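Side-chain contacts in Cgl0159-like domain-containing protein (Corynebacterium glutamicum, PDB 3FOK), which is of unknown function but folds as a TIM barrel, a closed ring of parallel strands wrapped by helices, and assembles with other copies of itself: residues A[178-183]-A[239-244]; A[207-212]-A[219-224]; A[260-263]-A[269-272]; A[42-47]-A[106-111]; A[145-150]-A[163-168]. All blocks are in the same frame, centred on the assembly; numbering follows the deposited sequence.

Contact 1 of 5, residues A[178-183]-A[239-244]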
# COMPACT_ATOMS: atom_id res chain seq x y z
N PRO A 178 -23.16 1.27 -15.32
CA PRO A 178 -22.95 -0.06 -15.91
C PRO A 178 -21.47 -0.31 -16.14
O PRO A 178 -20.75 0.57 -16.62
CB PRO A 178 -23.74 0.02 -17.21
CG PRO A 178 -24.86 0.95 -16.87
CD PRO A 178 -24.13 2.04 -16.10
N ILE A 179 -21.01 -1.51 -15.80
CA ILE A 179 -19.60 -1.85 -15.99
C ILE A 179 -19.44 -3.17 -16.74
O ILE A 179 -19.94 -4.22 -16.34
CB ILE A 179 -18.85 -1.89 -14.63
CG1 ILE A 179 -17.37 -2.19 -14.87
CG2 ILE A 179 -19.51 -2.90 -13.71
CD1 ILE A 179 -16.51 -2.02 -13.65
N MSE A 180 -18.72 -3.06 -17.85
CA MSE A 180 -18.44 -4.13 -18.80
C MSE A 180 -17.09 -4.81 -18.50
O MSE A 180 -16.05 -4.16 -18.51
CB MSE A 180 -18.40 -3.47 -20.18
CG MSE A 180 -18.45 -4.34 -21.40
SE MSE A 180 -18.16 -3.14 -22.92
CE MSE A 180 -19.84 -2.17 -22.91
N LEU A 181 -17.11 -6.11 -18.22
CA LEU A 181 -15.87 -6.84 -17.94
C LEU A 181 -15.54 -7.77 -19.11
O LEU A 181 -16.39 -8.53 -19.57
CB LEU A 181 -15.99 -7.67 -16.66
CG LEU A 181 -16.38 -7.01 -15.33
CD1 LEU A 181 -16.23 -8.04 -14.22
CD2 LEU A 181 -15.49 -5.82 -15.06
N GLU A 182 -14.30 -7.69 -19.59
CA GLU A 182 -13.85 -8.54 -20.69
C GLU A 182 -12.91 -9.58 -20.08
O GLU A 182 -11.73 -9.32 -19.89
CB GLU A 182 -13.09 -7.71 -21.74
CG GLU A 182 -12.85 -8.44 -23.06
CD GLU A 182 -12.06 -7.60 -24.06
OE1 GLU A 182 -12.32 -6.39 -24.16
OE2 GLU A 182 -11.19 -8.17 -24.75
N PRO A 183 -13.44 -10.77 -19.76
CA PRO A 183 -12.64 -11.84 -19.16
C PRO A 183 -11.96 -12.75 -20.17
O PRO A 183 -12.39 -12.86 -21.32
CB PRO A 183 -13.66 -12.58 -18.32
CG PRO A 183 -14.84 -12.57 -19.24
CD PRO A 183 -14.87 -11.15 -19.78
N PRO A 239 -26.14 -9.45 -19.00
CA PRO A 239 -26.18 -8.90 -20.35
C PRO A 239 -24.79 -9.03 -20.97
O PRO A 239 -23.79 -8.66 -20.35
CB PRO A 239 -26.61 -7.45 -20.12
CG PRO A 239 -26.14 -7.16 -18.73
CD PRO A 239 -26.48 -8.43 -18.00
N THR A 240 -24.74 -9.56 -22.18
CA THR A 240 -23.47 -9.79 -22.85
C THR A 240 -23.34 -9.08 -24.20
O THR A 240 -24.30 -8.93 -24.94
CB THR A 240 -23.25 -11.30 -23.07
OG1 THR A 240 -23.23 -11.96 -21.80
CG2 THR A 240 -21.94 -11.56 -23.78
N LEU A 241 -22.12 -8.64 -24.48
CA LEU A 241 -21.80 -7.98 -25.74
C LEU A 241 -20.65 -8.78 -26.34
O LEU A 241 -19.75 -9.22 -25.63
CB LEU A 241 -21.37 -6.53 -25.49
CG LEU A 241 -22.49 -5.61 -25.00
CD1 LEU A 241 -21.92 -4.25 -24.63
CD2 LEU A 241 -23.55 -5.47 -26.08
N LEU A 242 -20.69 -8.97 -27.65
CA LEU A 242 -19.66 -9.74 -28.33
C LEU A 242 -18.54 -8.87 -28.87
O LEU A 242 -18.76 -7.72 -29.26
CB LEU A 242 -20.29 -10.55 -29.47
CG LEU A 242 -21.55 -11.33 -29.08
CD1 LEU A 242 -22.13 -12.00 -30.31
CD2 LEU A 242 -21.22 -12.35 -28.00
N LEU A 243 -17.33 -9.43 -28.89
CA LEU A 243 -16.16 -8.72 -29.39
C LEU A 243 -15.61 -9.43 -30.63
O LEU A 243 -15.77 -10.64 -30.77
CB LEU A 243 -15.09 -8.65 -28.30
CG LEU A 243 -14.55 -9.97 -27.74
CD1 LEU A 243 -13.46 -10.52 -28.64
CD2 LEU A 243 -13.99 -9.75 -26.34
N GLY A 244 -14.99 -8.67 -31.52
CA GLY A 244 -14.42 -9.25 -32.72
C GLY A 244 -12.92 -9.05 -32.68
O GLY A 244 -12.41 -8.01 -33.12
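Met180, a selenomethionine, makes the first contact along segment 178-183: its terminal CE lies 3.4 Å from CD1 of Leu241. The CA-CB bond of Met180 does not aim at strand 240-243. Its chain runs out with CG opposite the backbone N (chi1 -166°) and then bends at chi3 (-71°), which carries the end methyl across. The two side chains cross at about a right angle, so this is a meeting of chain ends rather than of lengths. The spacing is close for two methyl carbons and should be read with the 2.50 Å resolution in mind.

Two residues on, Glu182 approaches in the same indirect way. Its extended chain passes Leu243 at about a right angle, and CD2 of that leucine rests 3.7 Å from Glu182 CG and 3.6 Å from Glu182 OE2. A methyl therefore lies against one carboxylate oxygen, while the other oxygen, OE1, forms salt bridges with Lys222 and Lys146. No hydrogen bond joins the segments, and the facing CA atoms of Met180 and Thr240 are 8.6 Å apart.

That spacing fits the topology: strand 219-224 runs between strands 179-189 and 240-243, pairing in parallel with each, while strand 144-151 borders 179-189 and strand 267-272 borders 240-243. The contact thus bridges two next-but-one strands through the barrel interior.

Contact 2 of 5, residues A[207-212]-A[219-224]; sequences AIAAGL and TWMKLP
Met221, a selenomethionine, meets Ala209 and Ala210 in the C-terminal part of helix 199-210, and these three residues account for most of the 122 Å² buried here. Met221 gives 46 Å² of it, and its nearest approaches are made by CE, which sits 4.1 Å from Ala209 CB and 4.3 Å from the backbone N of Ala210. The start of the side chain is not directed at the helix. With CG beside the backbone N, a bend at chi2 (-75°) and another at chi3 (108°), the chain folds back and delivers its methyl to the helix.

Ala209 turns its CB toward the strand and contributes 25 Å². A methyl facing a methyl at this range is ordinary van der Waals packing. Ala210 adds 23 Å², though its CB comes no nearer than 5.0 Å, to Met221 CE; its CA is 7.7 Å from the CA of Thr219. Leu212 N donates to Ala209 O at 2.9 Å, whereas the bond from Gly211 N to Ile208 O is weak, and Ala210 O accepts from Ser216 OG in the turn that follows.

Met221 also packs on Leu181 near its tip and on Thr240 near its root, and Ala209 packs on Pro183. A helix laid on the outer face of the parallel strand that follows it is the alpha-to-beta step of a TIM barrel's repeating beta-alpha-beta topology.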
# COMPACT_ATOMS: atom_id res chain seq x y z
N ALA A 207 -17.31 -17.34 -14.96
CA ALA A 207 -17.69 -17.69 -13.59
C ALA A 207 -16.85 -16.90 -12.58
O ALA A 207 -17.33 -16.52 -11.52
CB ALA A 207 -17.51 -19.18 -13.35
N ILE A 208 -15.60 -16.64 -12.94
CA ILE A 208 -14.70 -15.89 -12.08
C ILE A 208 -15.01 -14.40 -12.11
O ILE A 208 -15.19 -13.78 -11.07
CB ILE A 208 -13.22 -16.12 -12.49
CG1 ILE A 208 -12.82 -17.58 -12.20
CG2 ILE A 208 -12.31 -15.16 -11.72
CD1 ILE A 208 -11.47 -17.96 -12.74
N ALA A 209 -15.08 -13.84 -13.31
CA ALA A 209 -15.36 -12.41 -13.46
C ALA A 209 -16.69 -12.01 -12.82
O ALA A 209 -16.78 -11.00 -12.13
CB ALA A 209 -15.36 -12.03 -14.94
N ALA A 210 -17.73 -12.82 -13.05
CA ALA A 210 -19.05 -12.54 -12.51
C ALA A 210 -19.02 -12.38 -10.99
O ALA A 210 -19.82 -11.63 -10.43
CB ALA A 210 -20.01 -13.67 -12.89
N GLY A 211 -18.10 -13.09 -10.33
CA GLY A 211 -18.01 -13.01 -8.89
C GLY A 211 -17.21 -11.84 -8.33
O GLY A 211 -17.07 -11.72 -7.11
N LEU A 212 -16.68 -10.99 -9.20
CA LEU A 212 -15.88 -9.85 -8.77
C LEU A 212 -16.75 -8.64 -8.44
O LEU A 212 -17.59 -8.23 -9.24
CB LEU A 212 -14.87 -9.46 -9.86
CG LEU A 212 -13.84 -10.52 -10.27
CD1 LEU A 212 -13.00 -10.00 -11.43
CD2 LEU A 212 -12.96 -10.86 -9.08
N THR A 219 -23.07 -5.24 -13.73
CA THR A 219 -21.99 -5.74 -14.55
C THR A 219 -22.43 -6.52 -15.78
O THR A 219 -23.33 -7.35 -15.73
CB THR A 219 -21.00 -6.60 -13.71
OG1 THR A 219 -21.29 -7.99 -13.89
CG2 THR A 219 -21.13 -6.25 -12.23
N TRP A 220 -21.77 -6.20 -16.89
CA TRP A 220 -22.02 -6.82 -18.19
C TRP A 220 -20.79 -7.65 -18.54
O TRP A 220 -19.74 -7.52 -17.92
CB TRP A 220 -22.21 -5.75 -19.27
CG TRP A 220 -23.49 -5.00 -19.20
CD1 TRP A 220 -24.01 -4.35 -18.12
CD2 TRP A 220 -24.41 -4.79 -20.27
NE1 TRP A 220 -25.20 -3.75 -18.45
CE2 TRP A 220 -25.47 -4.00 -19.77
CE3 TRP A 220 -24.45 -5.19 -21.62
CZ2 TRP A 220 -26.56 -3.60 -20.56
CZ3 TRP A 220 -25.53 -4.79 -22.41
CH2 TRP A 220 -26.57 -4.00 -21.87
N MSE A 221 -20.93 -8.48 -19.56
CA MSE A 221 -19.83 -9.32 -20.02
C MSE A 221 -19.54 -8.95 -21.47
O MSE A 221 -20.44 -8.67 -22.25
CB MSE A 221 -20.20 -10.80 -19.94
CG MSE A 221 -20.37 -11.36 -18.54
SE MSE A 221 -18.69 -11.65 -17.62
CE MSE A 221 -18.78 -10.23 -16.33
N LYS A 222 -18.26 -8.95 -21.81
CA LYS A 222 -17.81 -8.67 -23.16
C LYS A 222 -17.05 -9.95 -23.48
O LYS A 222 -15.92 -10.14 -23.02
CB LYS A 222 -16.88 -7.45 -23.17
CG LYS A 222 -16.44 -6.98 -24.54
CD LYS A 222 -15.49 -5.79 -24.39
CE LYS A 222 -14.85 -5.40 -25.71
NZ LYS A 222 -13.76 -4.41 -25.49
N LEU A 223 -17.68 -10.84 -24.23
CA LEU A 223 -17.08 -12.12 -24.55
C LEU A 223 -16.70 -12.33 -26.01
O LEU A 223 -17.22 -11.66 -26.90
CB LEU A 223 -18.03 -13.25 -24.13
CG LEU A 223 -18.59 -13.21 -22.71
CD1 LEU A 223 -19.54 -14.38 -22.52
CD2 LEU A 223 -17.47 -13.25 -21.69
N PRO A 224 -15.78 -13.28 -26.27
CA PRO A 224 -15.34 -13.59 -27.63
C PRO A 224 -16.26 -14.66 -28.21
O PRO A 224 -16.70 -15.56 -27.49
CB PRO A 224 -13.93 -14.11 -27.40
CG PRO A 224 -14.09 -14.88 -26.14
CD PRO A 224 -14.93 -13.95 -25.27

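Contact 3 of 5, residues A[260-263]-A[269-272]; sequences HALT and GLTV
In the alpha-to-beta connection between helix 252-261 and strand 267-272, Leu262 reaches across from segment 260-263 to Leu270 on the strand. CD1 of Leu262 lies 3.4 Å from CD1 of Leu270, and CD2 of Leu262 lies 4.1 Å from that same methyl, so one branch of Leu270 fits against both tips of the fork. The two side chains cross at about a right angle. CD1 of Leu262 also comes to 3.8 Å from the carbonyl O of Gly269, a van der Waals contact of a methyl with a backbone oxygen. Leu262 supplies 60 of the 106 Å² buried. Its chi1 of -122° lies off the staggered positions, so the exact fit of the fork, including the short methyl spacing, is somewhat doubtful.

Within the TIM barrel, Leu270 belongs to the outward-facing layer: Leu242 of the neighbouring strand touches both leucines, and Trp258 of the helix packs on Leu270. Gly269 has phi and psi of 151° and -153°, backbone angles at which a side chain would collide with the carbonyl oxygen of the residue before. Strand 267-272 is bonded through its backbone to 240-243 and to 44-48.

The turn holding Leu262 is tied down at its root. His260 O accepts twice, from Thr263 N at 3.0 Å and from Thr263 OG1 at 2.6 Å, the hydroxyl bond lying in the carbonyl plane, so the Thr263 side chain and its own backbone N share one acceptor.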
# COMPACT_ATOMS: atom_id res chain seq x y z
N HIS A 260 -25.05 -15.71 -35.52
CA HIS A 260 -25.57 -16.84 -34.76
C HIS A 260 -25.57 -16.57 -33.26
O HIS A 260 -26.59 -16.71 -32.59
CB HIS A 260 -24.75 -18.11 -35.01
CG HIS A 260 -25.04 -19.20 -34.04
ND1 HIS A 260 -26.26 -19.83 -33.97
CD2 HIS A 260 -24.29 -19.73 -33.04
CE1 HIS A 260 -26.26 -20.70 -32.97
NE2 HIS A 260 -25.07 -20.65 -32.39
N ALA A 261 -24.41 -16.18 -32.74
CA ALA A 261 -24.26 -15.88 -31.32
C ALA A 261 -25.23 -14.79 -30.88
O ALA A 261 -25.75 -14.82 -29.76
CB ALA A 261 -22.83 -15.46 -31.02
N LEU A 262 -25.47 -13.84 -31.77
CA LEU A 262 -26.36 -12.72 -31.51
C LEU A 262 -27.79 -13.17 -31.17
O LEU A 262 -28.57 -12.40 -30.61
CB LEU A 262 -26.39 -11.80 -32.73
CG LEU A 262 -25.99 -10.32 -32.56
CD1 LEU A 262 -24.93 -10.15 -31.49
CD2 LEU A 262 -25.49 -9.80 -33.90
N THR A 263 -28.12 -14.42 -31.48
CA THR A 263 -29.46 -14.94 -31.21
C THR A 263 -29.55 -15.63 -29.85
O THR A 263 -30.65 -15.91 -29.36
CB THR A 263 -29.91 -15.97 -32.27
OG1 THR A 263 -29.13 -17.17 -32.14
CG2 THR A 263 -29.73 -15.41 -33.67
N GLY A 269 -25.75 -7.48 -27.99
CA GLY A 269 -25.14 -6.74 -29.08
C GLY A 269 -23.66 -6.95 -29.31
O GLY A 269 -23.10 -8.00 -28.98
N LEU A 270 -23.03 -5.93 -29.88
CA LEU A 270 -21.61 -5.96 -30.22
C LEU A 270 -20.80 -4.79 -29.67
O LEU A 270 -21.31 -3.68 -29.47
CB LEU A 270 -21.45 -5.97 -31.75
CG LEU A 270 -21.31 -7.24 -32.58
CD1 LEU A 270 -22.12 -8.38 -32.01
CD2 LEU A 270 -21.73 -6.92 -34.01
N THR A 271 -19.51 -5.05 -29.44
CA THR A 271 -18.55 -4.05 -28.99
C THR A 271 -17.28 -4.48 -29.70
O THR A 271 -16.39 -5.10 -29.12
CB THR A 271 -18.33 -4.07 -27.46
OG1 THR A 271 -19.54 -3.70 -26.79
CG2 THR A 271 -17.24 -3.08 -27.07
N VAL A 272 -17.23 -4.16 -30.99
CA VAL A 272 -16.13 -4.53 -31.87
C VAL A 272 -15.26 -3.35 -32.28
O VAL A 272 -15.76 -2.23 -32.45
CB VAL A 272 -16.68 -5.22 -33.13
CG1 VAL A 272 -15.56 -5.53 -34.10
CG2 VAL A 272 -17.42 -6.49 -32.74

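Contact 4 of 5, residues A[42-47]-A[106-111]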
# COMPACT_ATOMS: atom_id res chain seq x y z
N GLY A 42 -33.74 -2.83 -27.57
CA GLY A 42 -32.92 -3.34 -26.49
C GLY A 42 -31.53 -3.83 -26.86
O GLY A 42 -30.86 -4.45 -26.03
N LYS A 43 -31.10 -3.55 -28.08
CA LYS A 43 -29.77 -3.97 -28.52
C LYS A 43 -28.77 -2.82 -28.48
O LYS A 43 -29.16 -1.65 -28.48
CB LYS A 43 -29.83 -4.55 -29.94
CG LYS A 43 -30.08 -6.05 -30.00
CD LYS A 43 -31.42 -6.44 -29.41
CE LYS A 43 -31.70 -7.92 -29.62
NZ LYS A 43 -30.69 -8.79 -28.95
N LEU A 44 -27.49 -3.17 -28.45
CA LEU A 44 -26.43 -2.17 -28.38
C LEU A 44 -25.28 -2.51 -29.32
O LEU A 44 -24.86 -3.66 -29.40
CB LEU A 44 -25.94 -2.08 -26.93
CG LEU A 44 -25.28 -0.82 -26.39
CD1 LEU A 44 -26.25 0.35 -26.46
CD2 LEU A 44 -24.86 -1.06 -24.94
N PHE A 45 -24.79 -1.51 -30.04
CA PHE A 45 -23.66 -1.69 -30.96
C PHE A 45 -22.65 -0.59 -30.69
O PHE A 45 -22.92 0.59 -30.92
CB PHE A 45 -24.15 -1.64 -32.41
CG PHE A 45 -23.03 -1.62 -33.44
CD1 PHE A 45 -21.84 -2.30 -33.21
CD2 PHE A 45 -23.19 -0.95 -34.64
CE1 PHE A 45 -20.82 -2.31 -34.17
CE2 PHE A 45 -22.19 -0.95 -35.60
CZ PHE A 45 -21.00 -1.63 -35.36
N ILE A 46 -21.48 -0.99 -30.19
CA ILE A 46 -20.43 -0.05 -29.84
C ILE A 46 -19.11 -0.34 -30.55
O ILE A 46 -18.67 -1.49 -30.63
CB ILE A 46 -20.22 -0.07 -28.31
CG1 ILE A 46 -21.46 0.53 -27.64
CG2 ILE A 46 -18.95 0.68 -27.93
CD1 ILE A 46 -21.46 0.41 -26.14
N VAL A 47 -18.47 0.72 -31.06
CA VAL A 47 -17.20 0.56 -31.75
C VAL A 47 -16.07 0.87 -30.76
O VAL A 47 -16.06 1.91 -30.11
CB VAL A 47 -17.10 1.51 -32.96
CG1 VAL A 47 -15.97 1.04 -33.86
CG2 VAL A 47 -18.42 1.53 -33.72
N ASP A 106 -26.07 12.06 -28.61
CA ASP A 106 -26.95 10.91 -28.74
C ASP A 106 -26.20 9.60 -28.92
O ASP A 106 -26.70 8.66 -29.54
CB ASP A 106 -27.90 11.09 -29.93
CG ASP A 106 -29.00 12.10 -29.65
OD1 ASP A 106 -29.64 12.55 -30.62
OD2 ASP A 106 -29.23 12.43 -28.46
N LYS A 107 -24.99 9.54 -28.38
CA LYS A 107 -24.20 8.33 -28.49
C LYS A 107 -23.87 7.80 -27.11
O LYS A 107 -23.98 8.51 -26.11
CB LYS A 107 -22.90 8.59 -29.27
CG LYS A 107 -23.11 9.01 -30.73
CD LYS A 107 -23.64 7.88 -31.59
CE LYS A 107 -23.83 8.33 -33.03
NZ LYS A 107 -24.20 7.21 -33.95
N ILE A 108 -23.48 6.53 -27.06
CA ILE A 108 -23.13 5.88 -25.81
C ILE A 108 -21.61 5.91 -25.68
O ILE A 108 -20.90 5.44 -26.56
CB ILE A 108 -23.61 4.42 -25.79
CG1 ILE A 108 -25.14 4.39 -25.75
CG2 ILE A 108 -23.00 3.68 -24.60
CD1 ILE A 108 -25.73 5.14 -24.57
N VAL A 109 -21.12 6.47 -24.58
CA VAL A 109 -19.69 6.54 -24.36
C VAL A 109 -19.26 5.51 -23.33
O VAL A 109 -19.76 5.51 -22.19
CB VAL A 109 -19.24 7.92 -23.86
CG1 VAL A 109 -17.72 8.00 -23.91
CG2 VAL A 109 -19.87 9.01 -24.70
N VAL A 110 -18.35 4.62 -23.72
CA VAL A 110 -17.84 3.60 -22.82
C VAL A 110 -16.38 3.93 -22.53
O VAL A 110 -15.59 4.11 -23.46
CB VAL A 110 -17.90 2.19 -23.45
CG1 VAL A 110 -17.57 1.14 -22.40
CG2 VAL A 110 -19.28 1.95 -24.04
N GLY A 111 -16.03 4.02 -21.26
CA GLY A 111 -14.66 4.34 -20.92
C GLY A 111 -13.87 3.15 -20.43
O GLY A 111 -14.30 2.42 -19.53
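CD1 of Ile46 touches both Ile108 and Val110. It lies 3.4 Å from CG2 of Val110 and 3.9 Å from CG2 of Ile108, so the end of the isoleucine rests against two methyls carried by residues i and i+2 of the facing strand. Ile46 CG2 touches only the valine, 4.1 Å from Val110 CG2. Toward Ile108 the Ile46 side chain runs at about a right angle; toward Val110 it slants. The extended Ile46 chain (chi2 172°) is what lets CD1 reach this far. Leu44 adds a looser contact, its CD1 being 4.2 Å from CG1 of Ile108. All four residues direct their CB atoms toward the other strand and are buried; the contact is wholly apolar and has no hydrogen bond.

The next shell holds the strands. Leu44 and Ile46 are bonded through their backbones to Leu270, and Phe45 and Val47 to strand 87-90 and its approach at Asp86. On the other strand Val109 N is held by the Asp143 carboxylate. Phe144 packs on both Leu44 and Val110, and Lys146 also touches Val110, so the interior layer continues from here toward strand 144-151.

The axes of strands 44-47 and 108-111 approach to 8.5 Å, too far for direct pairing, and their directions differ by 57°. Strand 87-90 lies between them, parallel to each. Strong twist between next-but-one strands, with branched residues filling the middle, is characteristic of the core of a TIM barrel.

Contact 5 of 5, residues A[145-150]-A[163-168]; sequences AKTLVR and EATAHA
Thr165 on helix 158-174 packs against Val149 and Thr147 of strand 144-151, within the beta-alpha-beta unit that goes on to strand 179-189, one repeat of the TIM barrel topology.

Methyl meets methyl where Val149 CG2 lies 3.7 Å from Thr165 CG2. The CG2 of Thr147, by contrast, makes a van der Waals contact with a hydroxyl oxygen, 3.9 Å from Thr165 OG1. Thr147 and Val149, two residues apart, both turn their CB atoms toward the helix, and Thr165 faces them in return, giving 57 of the 131 Å² buried. The side chains pass at a slant, and the CA atoms of Val149 and Thr165 are 7.3 Å apart, consistent with the small, branched residues at the interface.

Polar bonds do not cross between the segments. The Thr165 hydroxyl, although hemmed in by methyls, is satisfied by Thr161 O one turn earlier and by Tyr129 OH. At the helix surface Glu163 forms a salt bridge with Arg128 of the second subunit.

A chi1 of -66° puts OG1 of Thr165 beside the backbone N and CG2 opposite it, and both branches reach Val149 CG2, the distance from OG1 to that methyl being 3.8 Å.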
# COMPACT_ATOMS: atom_id res chain seq x y z
N ALA A 145 -18.72 1.76 -18.25
CA ALA A 145 -17.33 1.53 -17.86
C ALA A 145 -16.91 0.17 -18.41
O ALA A 145 -17.75 -0.73 -18.53
CB ALA A 145 -17.20 1.55 -16.34
N LYS A 146 -15.64 0.01 -18.76
CA LYS A 146 -15.16 -1.26 -19.28
C LYS A 146 -13.80 -1.62 -18.71
O LYS A 146 -12.94 -0.75 -18.50
CB LYS A 146 -15.13 -1.24 -20.81
CG LYS A 146 -13.76 -1.22 -21.46
CD LYS A 146 -13.20 -2.61 -21.70
CE LYS A 146 -11.86 -2.52 -22.42
NZ LYS A 146 -11.34 -3.82 -22.91
N THR A 147 -13.60 -2.91 -18.47
CA THR A 147 -12.36 -3.43 -17.90
C THR A 147 -11.87 -4.67 -18.63
O THR A 147 -12.67 -5.44 -19.15
CB THR A 147 -12.57 -3.82 -16.43
OG1 THR A 147 -12.98 -2.68 -15.67
CG2 THR A 147 -11.29 -4.39 -15.84
N LEU A 148 -10.56 -4.87 -18.65
CA LEU A 148 -9.97 -6.05 -19.27
C LEU A 148 -9.53 -6.91 -18.09
O LEU A 148 -8.71 -6.47 -17.28
CB LEU A 148 -8.76 -5.68 -20.13
CG LEU A 148 -8.37 -6.61 -21.28
CD1 LEU A 148 -6.86 -6.55 -21.46
CD2 LEU A 148 -8.81 -8.04 -21.02
N VAL A 149 -10.06 -8.12 -17.98
CA VAL A 149 -9.70 -9.00 -16.88
C VAL A 149 -9.12 -10.31 -17.38
O VAL A 149 -9.82 -11.31 -17.49
CB VAL A 149 -10.92 -9.33 -15.99
CG1 VAL A 149 -10.45 -9.99 -14.70
CG2 VAL A 149 -11.71 -8.07 -15.69
N ARG A 150 -7.83 -10.30 -17.69
CA ARG A 150 -7.16 -11.51 -18.15
C ARG A 150 -6.68 -12.27 -16.92
O ARG A 150 -6.01 -11.71 -16.06
CB ARG A 150 -6.00 -11.17 -19.08
CG ARG A 150 -6.46 -10.77 -20.47
CD ARG A 150 -5.31 -10.26 -21.30
NE ARG A 150 -4.77 -9.03 -20.74
CZ ARG A 150 -3.69 -8.41 -21.19
NH1 ARG A 150 -3.01 -8.92 -22.21
NH2 ARG A 150 -3.28 -7.29 -20.61
N GLU A 163 -8.24 -8.15 -7.72
CA GLU A 163 -8.65 -7.27 -6.63
C GLU A 163 -8.99 -5.86 -7.10
O GLU A 163 -9.96 -5.27 -6.65
CB GLU A 163 -7.55 -7.23 -5.55
CG GLU A 163 -7.88 -6.34 -4.36
CD GLU A 163 -6.98 -6.60 -3.16
OE1 GLU A 163 -5.79 -6.92 -3.36
OE2 GLU A 163 -7.47 -6.48 -2.01
N ALA A 164 -8.20 -5.32 -8.03
CA ALA A 164 -8.45 -3.98 -8.54
C ALA A 164 -9.75 -3.97 -9.34
O ALA A 164 -10.48 -2.97 -9.33
CB ALA A 164 -7.29 -3.53 -9.42
N THR A 165 -10.02 -5.07 -10.04
CA THR A 165 -11.25 -5.16 -10.83
C THR A 165 -12.44 -5.19 -9.88
O THR A 165 -13.47 -4.57 -10.15
CB THR A 165 -11.26 -6.44 -11.70
OG1 THR A 165 -10.22 -6.36 -12.69
CG2 THR A 165 -12.60 -6.60 -12.40
N ALA A 166 -12.29 -5.91 -8.77
CA ALA A 166 -13.36 -6.00 -7.78
C ALA A 166 -13.66 -4.60 -7.25
O ALA A 166 -14.83 -4.23 -7.08
CB ALA A 166 -12.95 -6.91 -6.64
N HIS A 167 -12.61 -3.82 -7.00
CA HIS A 167 -12.79 -2.47 -6.50
C HIS A 167 -13.50 -1.60 -7.55
O HIS A 167 -14.36 -0.79 -7.21
CB HIS A 167 -11.44 -1.86 -6.13
CG HIS A 167 -10.81 -2.48 -4.92
ND1 HIS A 167 -11.38 -3.55 -4.25
CD2 HIS A 167 -9.66 -2.20 -4.26
CE1 HIS A 167 -10.61 -3.89 -3.23
NE2 HIS A 167 -9.56 -3.08 -3.21
N ALA A 168 -13.14 -1.78 -8.82
CA ALA A 168 -13.77 -1.01 -9.88
C ALA A 168 -15.27 -1.29 -9.91
O ALA A 168 -16.08 -0.37 -10.06
CB ALA A 168 -13.15 -1.36 -11.22

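Overall arrangement
Along the chain contact 4 closes first, then contact 5; contact 2 falls between the two segments of contact 1, and contact 3 comes last. All five reach one curled sheet in which strand 267-272 pairs back with 44-48, closing a ring of eight parallel strands. Contacts 1 and 4 lie in its interior, their centres about 12 Å apart, and touch through Met180 and Val110. Contacts 2, 3 and 5 set helices on its outside; contacts 3 and 5 are farthest apart, about 22 Å between centres. Contacts 2 and 5, and contact 1 at Pro239, touch the second subunit, so around contacts 2 and 5 the outer layer serves both barrel packing and assembly.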